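Local structure of succinate-semialdehyde dehydrogenase (Synechococcus sp., 4ITA) at residues A37-R50 / A144-K156. The protein probably oxidises succinic semialdehyde to succinate, passing the hydride to the nicotinamide of a bound NADP cofactor. Residues are numbered along the deposited sequence; the frame is centred on the assembly and turned at random.
Sequences AFQAYRRTSFSQRR and APALMAGNVAVLK. With NDP (NADPH dihydro-nicotinamide-adenine-dinucleotide phosphate), chain C; EDO (1,2-ethanediol), chain S; EDO (1,2-ethanediol), chain F.
Arg49 and Tyr41 grip the C-terminal end of helix 137-149 by its last backbone carbonyls. Arginine suits its place by being long and rich in N-H donors: NH1 donates to Met148 O at 3.0 Å (161° at the hydrogen), lying above that carbonyl's plane, and to O2 of a 1,2-ethanediol, probably a crystallisation additive. NE donates to Thr44 OG1 at 2.9 Å, almost straight, and Thr44 OG1 in turn donates to Tyr41 O, so a second shell fixes the guanidinium's rotation. Tyrosine carries its hydroxyl on a flat ring far enough to reach Leu147 O, OH to O 2.6 Å; Gly150 N reaches this oxygen from the opposite face of its plane. An alanine at Arg49 would remove the guanidinium and is likely to leave Met148 O and Thr44 OG1 without these donors. At Gly150, with phi 95°, a CB would jam against Ala149 O and press on Arg49 NH1.

Among apolar contacts, Met148, a flexible chain bent at chi2 (59°), brings CE 3.9 Å from Phe46 CD1, and Val152 CG1 packs 3.9 Å from Phe38 CB. Met148 CE also comes 3.8 Å from Arg50 NH1, obliquely; Arg50 is held by Ala97 O and Glu101.

Gly150 O, buried without a hydrogen-bond donor, meets the Phe38 ring edge in plane.

Gly150 completes a Schellman motif, a common way to end a helix, before strand 152-156 of the aldehyde dehydrogenase Rossmann-like cofactor domain. Helix 46-62 covers the end of helix 137-149; helix 24-41 covers the start of the strand, whose far end carries Lys156, bound through NZ to the 2'-phosphate of NADPH.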
ATOM      1  N   ALA A  37       1.592 -12.960  21.991  1.00  7.37           N
ATOM      2  CA  ALA A  37       0.195 -12.559  22.123  1.00  7.51           C
ATOM      3  C   ALA A  37      -0.557 -12.729  20.810  1.00  7.22           C
ATOM      4  O   ALA A  37      -1.695 -13.184  20.812  1.00  7.67           O
ATOM      5  CB  ALA A  37       0.087 -11.131  22.621  1.00  7.93           C
ATOM      6  N   PHE A  38       0.075 -12.364  19.696  1.00  6.98           N
ATOM      7  CA  PHE A  38      -0.545 -12.500  18.383  1.00  7.61           C
ATOM      8  C   PHE A  38      -0.919 -13.944  18.073  1.00  7.22           C
ATOM      9  O   PHE A  38      -1.973 -14.214  17.495  1.00  7.62           O
ATOM     10  CB  PHE A  38       0.376 -11.965  17.282  1.00  7.49           C
ATOM     11  CG  PHE A  38      -0.133 -12.250  15.888  1.00  6.94           C
ATOM     12  CD1 PHE A  38      -1.319 -11.672  15.438  1.00  7.52           C
ATOM     13  CD2 PHE A  38       0.566 -13.092  15.031  1.00  8.21           C
ATOM     14  CE1 PHE A  38      -1.805 -11.937  14.168  1.00  7.43           C
ATOM     15  CE2 PHE A  38       0.087 -13.356  13.750  1.00  7.97           C
ATOM     16  CZ  PHE A  38      -1.098 -12.779  13.317  1.00  7.16           C
ATOM     17  N   GLN A  39      -0.060 -14.881  18.457  1.00  8.29           N
ATOM     18  CA  GLN A  39      -0.314 -16.281  18.142  1.00 10.79           C
ATOM     19  C   GLN A  39      -1.619 -16.769  18.760  1.00 10.08           C
ATOM     20  O   GLN A  39      -2.335 -17.572  18.158  1.00 12.43           O
ATOM     21  CB  GLN A  39       0.871 -17.158  18.549  1.00 12.30           C
ATOM     22  CG  GLN A  39       2.006 -17.072  17.552  1.00 15.07           C
ATOM     23  CD  GLN A  39       1.528 -17.340  16.130  1.00 20.78           C
ATOM     24  OE1 GLN A  39       0.770 -18.280  15.875  1.00 28.33           O
ATOM     25  NE2 GLN A  39       1.959 -16.497  15.200  1.00 31.03           N
ATOM     26  N   ALA A  40      -1.960 -16.240  19.933  1.00  9.15           N
ATOM     27  CA  ALA A  40      -3.229 -16.571  20.564  1.00  9.48           C
ATOM     28  C   ALA A  40      -4.351 -15.655  20.080  1.00  9.08           C
ATOM     29  O   ALA A  40      -5.470 -16.103  19.858  1.00 10.19           O
ATOM     30  CB  ALA A  40      -3.108 -16.503  22.075  1.00 12.96           C
ATOM     31  N   TYR A  41      -4.039 -14.374  19.904  1.00  8.54           N
ATOM     32  CA  TYR A  41      -5.054 -13.378  19.587  1.00  7.95           C
ATOM     33  C   TYR A  41      -5.673 -13.608  18.211  1.00  8.23           C
ATOM     34  O   TYR A  41      -6.869 -13.388  18.013  1.00  8.43           O
ATOM     35  CB  TYR A  41      -4.488 -11.960  19.720  1.00  7.38           C
ATOM     36  CG  TYR A  41      -5.536 -10.879  19.600  1.00  5.41           C
ATOM     37  CD1 TYR A  41      -6.531 -10.739  20.564  1.00  6.38           C
ATOM     38  CD2 TYR A  41      -5.531  -9.997  18.532  1.00  5.94           C
ATOM     39  CE1 TYR A  41      -7.493  -9.754  20.467  1.00  6.47           C
ATOM     40  CE2 TYR A  41      -6.493  -8.997  18.424  1.00  6.96           C
ATOM     41  CZ  TYR A  41      -7.480  -8.893  19.390  1.00  5.85           C
ATOM     42  OH  TYR A  41      -8.439  -7.912  19.300  1.00  7.52           O
ATOM     43  N   ARG A  42      -4.864 -14.081  17.268  1.00  7.76           N
ATOM     44  CA  ARG A  42      -5.348 -14.358  15.922  1.00 10.06           C
ATOM     45  C   ARG A  42      -6.410 -15.465  15.942  1.00  9.52           C
ATOM     46  O   ARG A  42      -7.180 -15.595  14.994  1.00 11.78           O
ATOM     47  CB  ARG A  42      -4.179 -14.718  14.986  1.00  9.52           C
ATOM     48  CG  ARG A  42      -3.637 -16.133  15.207  1.00  9.94           C
ATOM     49  CD  ARG A  42      -2.227 -16.370  14.662  1.00 14.94           C
ATOM     50  NE  ARG A  42      -2.096 -16.159  13.226  1.00 21.55           N
ATOM     51  CZ  ARG A  42      -1.039 -16.546  12.516  1.00 20.43           C
ATOM     52  NH1 ARG A  42      -0.040 -17.189  13.115  1.00 19.18           N
ATOM     53  NH2 ARG A  42      -0.981 -16.302  11.213  1.00 22.96           N
ATOM     54  N   ARG A  43      -6.458 -16.245  17.017  1.00  8.96           N
ATOM     55  CA  ARG A  43      -7.427 -17.335  17.150  1.00 11.66           C
ATOM     56  C   ARG A  43      -8.691 -16.934  17.902  1.00 12.33           C
ATOM     57  O   ARG A  43      -9.628 -17.731  17.999  1.00 14.22           O
ATOM     58  CB  ARG A  43      -6.787 -18.545  17.840  1.00 15.08           C
ATOM     59  CG  ARG A  43      -5.677 -19.203  17.028  1.00 17.80           C
ATOM     60  CD  ARG A  43      -4.915 -20.258  17.825  1.00 26.28           C
ATOM     61  NE  ARG A  43      -5.712 -21.452  18.103  1.00 38.34           N
ATOM     62  CZ  ARG A  43      -5.917 -22.438  17.232  1.00 44.33           C
ATOM     63  NH1 ARG A  43      -5.396 -22.375  16.012  1.00 40.62           N
ATOM     64  NH2 ARG A  43      -6.653 -23.487  17.578  1.00 45.26           N
ATOM     65  N   THR A  44      -8.732 -15.717  18.446  1.00  9.93           N
ATOM     66  CA  THR A  44      -9.936 -15.257  19.140  1.00 10.60           C
ATOM     67  C   THR A  44     -11.091 -15.060  18.176  1.00  9.38           C
ATOM     68  O   THR A  44     -10.897 -14.809  16.989  1.00 10.64           O
ATOM     69  CB  THR A  44      -9.729 -13.936  19.913  1.00 10.48           C
ATOM     70  OG1 THR A  44      -9.309 -12.893  19.014  1.00  8.98           O
ATOM     71  CG2 THR A  44      -8.713 -14.113  21.033  1.00  9.41           C
ATOM     72  N   SER A  45     -12.306 -15.180  18.692  1.00  9.23           N
ATOM     73  CA  SER A  45     -13.479 -14.941  17.870  1.00  9.10           C
ATOM     74  C   SER A  45     -13.752 -13.452  17.756  1.00  7.93           C
ATOM     75  O   SER A  45     -13.331 -12.650  18.604  1.00  8.99           O
ATOM     76  CB  SER A  45     -14.696 -15.626  18.485  1.00 10.71           C
ATOM     77  OG  SER A  45     -15.021 -15.009  19.717  1.00 14.40           O
ATOM     78  N   PHE A  46     -14.463 -13.079  16.701  1.00  8.06           N
ATOM     79  CA  PHE A  46     -14.945 -11.717  16.583  1.00  8.36           C
ATOM     80  C   PHE A  46     -15.781 -11.292  17.786  1.00  7.62           C
ATOM     81  O   PHE A  46     -15.746 -10.131  18.169  1.00  8.06           O
ATOM     82  CB  PHE A  46     -15.727 -11.530  15.282  1.00  8.82           C
ATOM     83  CG  PHE A  46     -14.852 -11.420  14.071  1.00  7.56           C
ATOM     84  CD1 PHE A  46     -14.005 -10.327  13.911  1.00  7.75           C
ATOM     85  CD2 PHE A  46     -14.856 -12.411  13.094  1.00  9.15           C
ATOM     86  CE1 PHE A  46     -13.193 -10.218  12.790  1.00  8.75           C
ATOM     87  CE2 PHE A  46     -14.045 -12.308  11.968  1.00  9.79           C
ATOM     88  CZ  PHE A  46     -13.208 -11.214  11.816  1.00  9.44           C
ATOM     89  N   SER A  47     -16.527 -12.219  18.389  1.00  9.02           N
ATOM     90  CA  SER A  47     -17.340 -11.868  19.552  1.00  8.24           C
ATOM     91  C   SER A  47     -16.486 -11.360  20.710  1.00  6.90           C
ATOM     92  O   SER A  47     -16.839 -10.378  21.362  1.00  8.87           O
ATOM     93  CB  SER A  47     -18.196 -13.047  20.006  1.00 10.48           C
ATOM     94  OG  SER A  47     -17.390 -14.177  20.263  1.00 14.00           O
ATOM     95  N   GLN A  48     -15.353 -12.010  20.958  1.00  7.50           N
ATOM     96  CA  GLN A  48     -14.436 -11.546  22.002  1.00  7.85           C
ATOM     97  C   GLN A  48     -13.844 -10.182  21.652  1.00  6.20           C
ATOM     98  O   GLN A  48     -13.836  -9.273  22.484  1.00  7.32           O
ATOM     99  CB  GLN A  48     -13.310 -12.558  22.246  1.00  9.97           C
ATOM    100  CG  GLN A  48     -13.736 -13.779  23.034  1.00 12.54           C
ATOM    101  CD  GLN A  48     -13.345 -15.093  22.364  1.00 21.13           C
ATOM    102  OE1 GLN A  48     -12.259 -15.227  21.787  1.00 18.33           O
ATOM    103  NE2 GLN A  48     -14.241 -16.072  22.436  1.00 21.05           N
ATOM    104  N   ARG A  49     -13.367 -10.031  20.417  1.00  7.05           N
ATOM    105  CA  ARG A  49     -12.749  -8.770  20.008  1.00  6.78           C
ATOM    106  C   ARG A  49     -13.758  -7.641  20.097  1.00  8.03           C
ATOM    107  O   ARG A  49     -13.439  -6.548  20.552  1.00  7.37           O
ATOM    108  CB  ARG A  49     -12.209  -8.871  18.584  1.00  7.99           C
ATOM    109  CG  ARG A  49     -11.199  -9.983  18.391  1.00  8.10           C
ATOM    110  CD  ARG A  49     -10.800 -10.085  16.938  1.00  7.40           C
ATOM    111  NE  ARG A  49     -10.153 -11.361  16.678  1.00  8.93           N
ATOM    112  CZ  ARG A  49      -9.860 -11.813  15.469  1.00  8.89           C
ATOM    113  NH1 ARG A  49     -10.136 -11.090  14.394  1.00  8.72           N
ATOM    114  NH2 ARG A  49      -9.286 -12.999  15.344  1.00 11.58           N
ATOM    115  N   ARG A  50     -14.989  -7.925  19.676  1.00  6.89           N
ATOM    116  CA  ARG A  50     -16.076  -6.959  19.721  1.00  7.08           C
ATOM    117  C   ARG A  50     -16.409  -6.542  21.146  1.00  7.00           C
ATOM    118  O   ARG A  50     -16.627  -5.364  21.422  1.00  6.41           O
ATOM    119  CB  ARG A  50     -17.313  -7.565  19.054  1.00  7.85           C
ATOM    120  CG  ARG A  50     -18.527  -6.667  19.048  1.00  9.45           C
ATOM    121  CD  ARG A  50     -19.703  -7.319  18.329  1.00  8.56           C
ATOM    122  NE  ARG A  50     -19.378  -7.649  16.940  1.00  8.08           N
ATOM    123  CZ  ARG A  50     -19.228  -8.888  16.474  1.00  8.61           C
ATOM    124  NH1 ARG A  50     -18.919  -9.080  15.201  1.00  7.79           N
ATOM    125  NH2 ARG A  50     -19.390  -9.935  17.277  1.00  8.60           N
ATOM    126  N   ALA A 144      -8.602   0.531  16.574  1.00  6.56           N
ATOM    127  CA  ALA A 144      -9.881  -0.174  16.514  1.00  7.03           C
ATOM    128  C   ALA A 144      -9.941  -1.212  15.371  1.00  6.91           C
ATOM    129  O   ALA A 144     -10.228  -2.376  15.631  1.00  6.43           O
ATOM    130  CB  ALA A 144     -11.060   0.818  16.467  1.00  6.74           C
ATOM    131  N   PRO A 145      -9.637  -0.818  14.115  1.00  5.77           N
ATOM    132  CA  PRO A 145      -9.667  -1.856  13.074  1.00  6.39           C
ATOM    133  C   PRO A 145      -8.549  -2.883  13.209  1.00  6.63           C
ATOM    134  O   PRO A 145      -8.778  -4.054  12.890  1.00  6.60           O
ATOM    135  CB  PRO A 145      -9.537  -1.058  11.766  1.00  6.45           C
ATOM    136  CG  PRO A 145      -8.890   0.227  12.161  1.00  6.55           C
ATOM    137  CD  PRO A 145      -9.397   0.522  13.546  1.00  6.72           C
ATOM    138  N   ALA A 146      -7.368  -2.468  13.670  1.00  6.52           N
ATOM    139  CA  ALA A 146      -6.276  -3.414  13.885  1.00  7.33           C
ATOM    140  C   ALA A 146      -6.695  -4.528  14.827  1.00  7.19           C
ATOM    141  O   ALA A 146      -6.506  -5.725  14.547  1.00  8.59           O
ATOM    142  CB  ALA A 146      -5.022  -2.701  14.407  1.00  8.59           C
ATOM    143  N   LEU A 147      -7.277  -4.141  15.952  1.00  7.44           N
ATOM    144  CA  LEU A 147      -7.643  -5.116  16.967  1.00  7.46           C
ATOM    145  C   LEU A 147      -8.837  -5.955  16.516  1.00  6.69           C
ATOM    146  O   LEU A 147      -8.902  -7.158  16.807  1.00  8.55           O
ATOM    147  CB  LEU A 147      -7.906  -4.434  18.313  1.00  8.75           C
ATOM    148  CG  LEU A 147      -6.704  -3.634  18.859  1.00 17.07           C
ATOM    149  CD1 LEU A 147      -6.788  -3.360  20.364  1.00 12.66           C
ATOM    150  CD2 LEU A 147      -5.333  -4.228  18.491  1.00 16.32           C
ATOM    151  N   MET A 148      -9.786  -5.349  15.806  1.00  6.82           N
ATOM    152  CA  MET A 148     -10.914  -6.133  15.316  1.00  7.00           C
ATOM    153  C   MET A 148     -10.456  -7.168  14.288  1.00  7.39           C
ATOM    154  O   MET A 148     -11.017  -8.263  14.208  1.00  7.03           O
ATOM    155  CB  MET A 148     -11.998  -5.231  14.732  1.00  7.54           C
ATOM    156  CG  MET A 148     -13.337  -5.940  14.540  1.00  7.54           C
ATOM    157  SD  MET A 148     -14.149  -6.671  16.012  1.00  6.20           S
ATOM    158  CE  MET A 148     -15.709  -7.132  15.222  1.00  8.27           C
ATOM    159  N   ALA A 149      -9.426  -6.823  13.517  1.00  6.67           N
ATOM    160  CA  ALA A 149      -8.909  -7.707  12.475  1.00  6.71           C
ATOM    161  C   ALA A 149      -8.053  -8.841  13.019  1.00  6.48           C
ATOM    162  O   ALA A 149      -7.758  -9.786  12.290  1.00  7.91           O
ATOM    163  CB  ALA A 149      -8.109  -6.905  11.453  1.00  7.29           C
ATOM    164  N   GLY A 150      -7.628  -8.742  14.277  1.00  6.41           N
ATOM    165  CA  GLY A 150      -6.790  -9.765  14.877  1.00  6.70           C
ATOM    166  C   GLY A 150      -5.297  -9.488  14.808  1.00  5.59           C
ATOM    167  O   GLY A 150      -4.503 -10.358  15.166  1.00  7.16           O
ATOM    168  N   ASN A 151      -4.909  -8.306  14.333  1.00  5.68           N
ATOM    169  CA  ASN A 151      -3.527  -7.859  14.462  1.00  5.25           C
ATOM    170  C   ASN A 151      -3.227  -7.501  15.914  1.00  5.82           C
ATOM    171  O   ASN A 151      -4.139  -7.297  16.720  1.00  6.66           O
ATOM    172  CB  ASN A 151      -3.283  -6.611  13.609  1.00  7.20           C
ATOM    173  CG  ASN A 151      -3.160  -6.903  12.119  1.00  7.25           C
ATOM    174  OD1 ASN A 151      -2.641  -7.939  11.705  1.00  6.55           O
ATOM    175  ND2 ASN A 151      -3.611  -5.959  11.300  1.00 10.31           N
ATOM    176  N   VAL A 152      -1.943  -7.429  16.250  1.00  5.93           N
ATOM    177  CA  VAL A 152      -1.546  -6.765  17.486  1.00  6.83           C
ATOM    178  C   VAL A 152      -0.764  -5.509  17.105  1.00  6.67           C
ATOM    179  O   VAL A 152      -0.333  -5.358  15.951  1.00  6.56           O
ATOM    180  CB  VAL A 152      -0.743  -7.677  18.435  1.00  6.25           C
ATOM    181  CG1 VAL A 152      -1.554  -8.914  18.777  1.00  7.11           C
ATOM    182  CG2 VAL A 152       0.605  -8.052  17.832  1.00  8.23           C
ATOM    183  N   ALA A 153      -0.608  -4.590  18.053  1.00  5.93           N
ATOM    184  CA  ALA A 153      -0.019  -3.306  17.723  1.00  6.67           C
ATOM    185  C   ALA A 153       0.961  -2.820  18.762  1.00  5.68           C
ATOM    186  O   ALA A 153       0.781  -3.031  19.964  1.00  5.74           O
ATOM    187  CB  ALA A 153      -1.108  -2.271  17.521  1.00  9.36           C
ATOM    188  N   VAL A 154       2.011  -2.170  18.281  1.00  5.52           N
ATOM    189  CA  VAL A 154       2.905  -1.403  19.137  1.00  5.83           C
ATOM    190  C   VAL A 154       2.824   0.048  18.693  1.00  5.42           C
ATOM    191  O   VAL A 154       2.875   0.344  17.498  1.00  6.87           O
ATOM    192  CB  VAL A 154       4.363  -1.950  19.142  1.00  6.68           C
ATOM    193  CG1 VAL A 154       4.402  -3.330  19.794  1.00  7.42           C
ATOM    194  CG2 VAL A 154       4.948  -2.006  17.721  1.00  6.95           C
ATOM    195  N   LEU A 155       2.664   0.938  19.664  1.00  6.27           N
ATOM    196  CA  LEU A 155       2.493   2.363  19.406  1.00  5.82           C
ATOM    197  C   LEU A 155       3.722   3.149  19.825  1.00  5.62           C
ATOM    198  O   LEU A 155       4.140   3.074  20.981  1.00  7.22           O
ATOM    199  CB  LEU A 155       1.300   2.890  20.197  1.00  6.26           C
ATOM    200  CG  LEU A 155       1.148   4.411  20.301  1.00  7.31           C
ATOM    201  CD1 LEU A 155       0.844   5.063  18.957  1.00  7.89           C
ATOM    202  CD2 LEU A 155       0.086   4.778  21.340  1.00  7.76           C
ATOM    203  N   LYS A 156       4.293   3.903  18.894  1.00  5.79           N
ATOM    204  CA  LYS A 156       5.257   4.940  19.230  1.00  6.02           C
ATOM    205  C   LYS A 156       4.532   6.264  19.067  1.00  5.05           C
ATOM    206  O   LYS A 156       4.288   6.734  17.950  1.00  5.98           O
ATOM    207  CB  LYS A 156       6.505   4.867  18.340  1.00  6.46           C
ATOM    208  CG  LYS A 156       7.572   5.915  18.672  1.00  6.26           C
ATOM    209  CD  LYS A 156       7.521   7.151  17.759  1.00  7.14           C
ATOM    210  CE  LYS A 156       8.608   8.175  18.116  1.00  7.34           C
ATOM    211  NZ  LYS A 156       8.344   8.884  19.409  1.00  7.56           N
TER
HETATM  212  PA  NDP C 501       6.264  14.840  13.407  1.00 11.54           P
HETATM  213  O1A NDP C 501       6.359  14.145  12.080  1.00 12.90           O
HETATM  214  O2A NDP C 501       7.411  15.679  13.897  1.00 17.30           O
HETATM  215  O5B NDP C 501       5.971  13.740  14.531  1.00 10.91           O
HETATM  216  C5B NDP C 501       4.950  12.746  14.378  1.00  9.11           C
HETATM  217  C4B NDP C 501       5.401  11.413  14.969  1.00  9.89           C
HETATM  218  O4B NDP C 501       6.510  10.923  14.209  1.00  8.49           O
HETATM  219  C3B NDP C 501       5.913  11.522  16.400  1.00  8.70           C
HETATM  220  O3B NDP C 501       5.640  10.290  17.081  1.00  8.56           O
HETATM  221  C2B NDP C 501       7.411  11.669  16.211  1.00  9.36           C
HETATM  222  O2B NDP C 501       8.171  11.250  17.336  1.00  9.57           O
HETATM  223  C1B NDP C 501       7.619  10.697  15.083  1.00  8.49           C
HETATM  224  N9A NDP C 501       8.824  10.926  14.272  1.00  9.76           N
HETATM  225  C8A NDP C 501       9.372  12.098  13.894  1.00 11.47           C
HETATM  226  N7A NDP C 501      10.459  11.876  13.117  1.00 13.11           N
HETATM  227  C5A NDP C 501      10.592  10.547  12.980  1.00 10.37           C
HETATM  228  C6A NDP C 501      11.514   9.624  12.300  1.00 12.47           C
HETATM  229  N6A NDP C 501      12.542  10.110  11.576  1.00 15.31           N
HETATM  230  N1A NDP C 501      11.283   8.304  12.430  1.00 13.85           N
HETATM  231  C2A NDP C 501      10.260   7.811  13.141  1.00 14.43           C
HETATM  232  N3A NDP C 501       9.383   8.588  13.794  1.00 13.42           N
HETATM  233  C4A NDP C 501       9.509   9.930  13.740  1.00 10.27           C
HETATM  234  O3  NDP C 501       4.874  15.678  13.297  1.00 16.81           O
HETATM  235  PN  NDP C 501       4.376  17.101  13.902  1.00 16.05           P
HETATM  236  O1N NDP C 501       5.464  18.149  13.836  1.00 19.23           O
HETATM  237  O2N NDP C 501       3.671  16.809  15.198  1.00 19.31           O
HETATM  238  O5D NDP C 501       3.261  17.507  12.813  1.00 16.39           O
HETATM  239  C5D NDP C 501       2.075  16.736  12.672  1.00 14.54           C
HETATM  240  C4D NDP C 501       1.846  16.415  11.206  1.00 12.99           C
HETATM  241  O4D NDP C 501       0.915  15.329  11.088  1.00 13.19           O
HETATM  242  C3D NDP C 501       1.241  17.569  10.433  1.00 12.30           C
HETATM  243  O3D NDP C 501       1.872  17.690   9.153  1.00 12.33           O
HETATM  244  C2D NDP C 501      -0.210  17.141  10.334  1.00 11.87           C
HETATM  245  O2D NDP C 501      -0.855  17.798   9.243  1.00 12.79           O
HETATM  246  C1D NDP C 501      -0.076  15.648  10.109  1.00 10.56           C
HETATM  247  N1N NDP C 501      -1.354  14.980  10.390  1.00 12.20           N
HETATM  248  C2N NDP C 501      -1.849  14.073   9.531  1.00 12.43           C
HETATM  249  C3N NDP C 501      -3.214  13.792   9.526  1.00 13.68           C
HETATM  250  C7N NDP C 501      -3.799  12.763   8.604  1.00 12.43           C
HETATM  251  O7N NDP C 501      -4.599  11.954   9.067  1.00 12.47           O
HETATM  252  N7N NDP C 501      -3.450  12.752   7.320  1.00 12.10           N
HETATM  253  C4N NDP C 501      -4.161  14.525  10.446  1.00 14.91           C
HETATM  254  C5N NDP C 501      -3.424  15.057  11.586  1.00 15.91           C
HETATM  255  C6N NDP C 501      -2.050  15.264  11.511  1.00 14.56           C
HETATM  256  P2B NDP C 501       8.802  12.306  18.368  1.00  8.47           P
HETATM  257  O1X NDP C 501       9.511  11.409  19.340  1.00  9.39           O
HETATM  258  O2X NDP C 501       9.745  13.180  17.576  1.00 10.84           O
HETATM  259  O3X NDP C 501       7.680  13.072  19.002  1.00  9.39           O
HETATM  260  C1  EDO S 517      -7.918 -13.799  12.812  1.00 19.10           C
HETATM  261  O1  EDO S 517      -7.272 -14.968  12.275  1.00 22.71           O
HETATM  262  C2  EDO S 517      -9.225 -13.455  12.102  1.00 15.37           C
HETATM  263  O2  EDO S 517      -9.346 -12.038  11.886  1.00 18.56           O
HETATM  264  C1  EDO F 504      -6.222  -3.532  10.517  1.00 10.49           C
HETATM  265  O1  EDO F 504      -4.891  -3.217  10.977  1.00 11.39           O
HETATM  266  C2  EDO F 504      -6.213  -3.961   9.058  1.00  9.57           C
HETATM  267  O2  EDO F 504      -5.967  -2.779   8.282  1.00 13.60           O